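Local coordinates for twin-arginine translocation pathway signal (Rhodoferax ferrireducens, PDB 5IM2), which probably captures small organic acids such as benzoate, as the extracellular solute-binding component of a TRAP transporter, at residues 130-135 and 333-338. Numbering follows the deposited sequence.
Sequences ELPFMM and AVVEVA
The loop at L131 and P132 packs against helix 334-345 at V335 and E336, with the CA atoms of L131 and E336 6.1 Å apart. L131 reaches the helix with both branches. Its CD2 meets CG1 of V335 at 3.9 Å. Its CD1 lies 4.0 Å from CB of E336, and these two side chains run at about a right angle. P132 meets V335 with the CD and CG end of its ring: CD sits 3.8 Å from CB of V335, and CG is slightly farther. V335 holds CG1 anti to its backbone N (chi1 -180°), which places this methyl against both L131 CD2 and P132 CD. Beyond CG the E336 chain is extended, and its carboxylate meets the loop through water. One water bridges the two segments, 2.7 Å from P132 O. It lies 2.6 Å from E336 OE1. The same OE1 forms a salt bridge with R358 of helix 350-367. Q197 and Y204 of helix 196-205 also touch V335, while L354 touches L131. The contact thus joins the loop before helix 138-152 to helix 334-345 by apolar packing. Its polar link is indirect, and the water and R358 probably steady the E336 carboxylate beside the loop carbonyl.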
ATOM      1  N   GLU A 130      -0.203   2.407   8.619  1.00 13.47           N
ATOM      2  CA  GLU A 130       0.187   1.005   8.592  1.00 15.11           C
ATOM      3  C   GLU A 130       0.148   0.366   9.973  1.00 17.59           C
ATOM      4  O   GLU A 130       0.409  -0.835  10.097  1.00 16.26           O
ATOM      5  CB  GLU A 130       1.598   0.859   7.997  1.00 14.34           C
ATOM      6  CG  GLU A 130       1.632   1.356   6.555  1.00 20.53           C
ATOM      7  CD  GLU A 130       2.982   1.246   5.875  1.00 25.32           C
ATOM      8  OE1 GLU A 130       3.985   0.959   6.544  1.00 20.01           O
ATOM      9  OE2 GLU A 130       3.021   1.464   4.650  1.00 22.25           O
ATOM     10  N   LEU A 131      -0.245   1.114  11.005  1.00 12.13           N
ATOM     11  CA  LEU A 131      -0.320   0.585  12.353  1.00 12.73           C
ATOM     12  C   LEU A 131      -1.536  -0.320  12.504  1.00 14.96           C
ATOM     13  O   LEU A 131      -2.464  -0.286  11.692  1.00 15.94           O
ATOM     14  CB  LEU A 131      -0.383   1.728  13.372  1.00 13.92           C
ATOM     15  CG  LEU A 131       0.823   2.677  13.382  1.00 15.51           C
ATOM     16  CD1 LEU A 131       0.534   3.832  14.263  1.00 16.21           C
ATOM     17  CD2 LEU A 131       2.055   1.956  13.862  1.00 20.31           C
ATOM     18  N   PRO A 132      -1.566  -1.154  13.530  1.00 14.40           N
ATOM     19  CA  PRO A 132      -2.637  -2.149  13.595  1.00 14.54           C
ATOM     20  C   PRO A 132      -4.008  -1.491  13.722  1.00 14.80           C
ATOM     21  O   PRO A 132      -4.196  -0.535  14.485  1.00 15.77           O
ATOM     22  CB  PRO A 132      -2.267  -2.982  14.829  1.00 16.97           C
ATOM     23  CG  PRO A 132      -0.815  -2.883  14.871  1.00 19.06           C
ATOM     24  CD  PRO A 132      -0.491  -1.466  14.482  1.00 18.12           C
ATOM     25  N   PHE A 133      -4.962  -2.010  12.957  1.00 14.32           N
ATOM     26  CA  PHE A 133      -6.387  -1.665  13.117  1.00 15.47           C
ATOM     27  C   PHE A 133      -6.613  -0.146  13.056  1.00 19.13           C
ATOM     28  O   PHE A 133      -7.224   0.463  13.949  1.00 19.82           O
ATOM     29  CB  PHE A 133      -6.932  -2.282  14.406  1.00 16.41           C
ATOM     30  CG  PHE A 133      -6.872  -3.786  14.398  1.00 21.17           C
ATOM     31  CD1 PHE A 133      -7.810  -4.510  13.708  1.00 19.60           C
ATOM     32  CD2 PHE A 133      -5.855  -4.468  15.033  1.00 20.99           C
ATOM     33  CE1 PHE A 133      -7.762  -5.863  13.653  1.00 20.70           C
ATOM     34  CE2 PHE A 133      -5.799  -5.836  14.989  1.00 21.62           C
ATOM     35  CZ  PHE A 133      -6.765  -6.551  14.311  1.00 18.28           C
ATOM     36  N   MET A 134      -6.075   0.472  11.993  1.00 16.25           N
ATOM     37  CA  MET A 134      -6.269   1.896  11.693  1.00 15.37           C
ATOM     38  C   MET A 134      -7.342   2.148  10.640  1.00 15.80           C
ATOM     39  O   MET A 134      -8.123   3.106  10.769  1.00 15.29           O
ATOM     40  CB  MET A 134      -4.967   2.535  11.210  1.00 14.86           C
ATOM     41  CG  MET A 134      -3.892   2.684  12.240  1.00 16.88           C
ATOM     42  SD  MET A 134      -4.307   3.920  13.491  1.00 22.36           S
ATOM     43  CE  MET A 134      -4.287   5.387  12.521  1.00 21.51           C
ATOM     44  N   MET A 135      -7.418   1.314   9.617  1.00 15.91           N
ATOM     45  CA  MET A 135      -8.227   1.634   8.444  1.00 16.07           C
ATOM     46  C   MET A 135      -9.685   1.265   8.639  1.00 18.75           C
ATOM     47  O   MET A 135     -10.023   0.266   9.263  1.00 19.07           O
ATOM     48  CB  MET A 135      -7.675   0.899   7.219  1.00 14.86           C
ATOM     49  CG  MET A 135      -8.538   1.025   5.976  1.00 19.91           C
ATOM     50  SD  MET A 135      -7.885   0.171   4.527  1.00 24.16           S
ATOM     51  CE  MET A 135      -7.510  -1.346   5.228  1.00 12.25           C
ATOM     52  N   ALA A 333      -0.929  -4.237  20.362  1.00 26.25           N
ATOM     53  CA  ALA A 333      -1.254  -2.909  20.866  1.00 29.93           C
ATOM     54  C   ALA A 333      -0.010  -2.067  21.110  1.00 24.48           C
ATOM     55  O   ALA A 333      -0.070  -0.827  21.101  1.00 24.35           O
ATOM     56  CB  ALA A 333      -2.054  -3.059  22.161  1.00 29.35           C
ATOM     57  N   VAL A 334       1.124  -2.714  21.349  1.00 22.26           N
ATOM     58  CA  VAL A 334       2.329  -1.961  21.625  1.00 19.47           C
ATOM     59  C   VAL A 334       2.891  -1.315  20.364  1.00 18.34           C
ATOM     60  O   VAL A 334       3.697  -0.391  20.465  1.00 20.23           O
ATOM     61  CB  VAL A 334       3.375  -2.861  22.305  1.00 27.32           C
ATOM     62  CG1 VAL A 334       3.651  -4.076  21.476  1.00 38.47           C
ATOM     63  CG2 VAL A 334       4.654  -2.082  22.578  1.00 28.41           C
ATOM     64  N   VAL A 335       2.495  -1.778  19.168  1.00 19.77           N
ATOM     65  CA  VAL A 335       3.115  -1.267  17.951  1.00 17.71           C
ATOM     66  C   VAL A 335       2.904   0.236  17.827  1.00 20.31           C
ATOM     67  O   VAL A 335       3.827   0.965  17.460  1.00 18.69           O
ATOM     68  CB  VAL A 335       2.603  -1.992  16.688  1.00 15.90           C
ATOM     69  CG1 VAL A 335       3.274  -1.432  15.441  1.00 16.28           C
ATOM     70  CG2 VAL A 335       2.899  -3.466  16.760  1.00 19.95           C
ATOM     71  N   GLU A 336       1.680   0.718  18.079  1.00 17.78           N
ATOM     72  CA  GLU A 336       1.428   2.156  17.946  1.00 17.95           C
ATOM     73  C   GLU A 336       2.114   2.954  19.046  1.00 18.20           C
ATOM     74  O   GLU A 336       2.525   4.087  18.798  1.00 20.80           O
ATOM     75  CB  GLU A 336      -0.077   2.455  17.936  1.00 24.01           C
ATOM     76  CG  GLU A 336      -0.739   2.359  19.252  1.00 27.68           C
ATOM     77  CD  GLU A 336      -2.198   2.745  19.159  1.00 48.80           C
ATOM     78  OE1 GLU A 336      -2.767   2.611  18.054  1.00 50.11           O
ATOM     79  OE2 GLU A 336      -2.770   3.195  20.176  1.00 62.22           O
ATOM     80  N   VAL A 337       2.222   2.393  20.260  1.00 19.39           N
ATOM     81  CA  VAL A 337       2.960   3.044  21.345  1.00 21.81           C
ATOM     82  C   VAL A 337       4.427   3.236  20.961  1.00 22.66           C
ATOM     83  O   VAL A 337       5.018   4.316  21.150  1.00 20.97           O
ATOM     84  CB  VAL A 337       2.810   2.209  22.629  1.00 24.52           C
ATOM     85  CG1 VAL A 337       3.783   2.667  23.703  1.00 31.42           C
ATOM     86  CG2 VAL A 337       1.364   2.318  23.106  1.00 21.84           C
ATOM     87  N   ALA A 338       5.037   2.191  20.408  1.00 19.28           N
ATOM     88  CA  ALA A 338       6.423   2.289  19.962  1.00 26.20           C
ATOM     89  C   ALA A 338       6.606   3.271  18.809  1.00 22.82           C
ATOM     90  O   ALA A 338       7.652   3.925  18.713  1.00 19.75           O
ATOM     91  CB  ALA A 338       6.918   0.903  19.560  1.00 26.32           C
TER
HETATM   92  O   HOH W   1      -2.699   0.619  16.424  1.00 27.08           O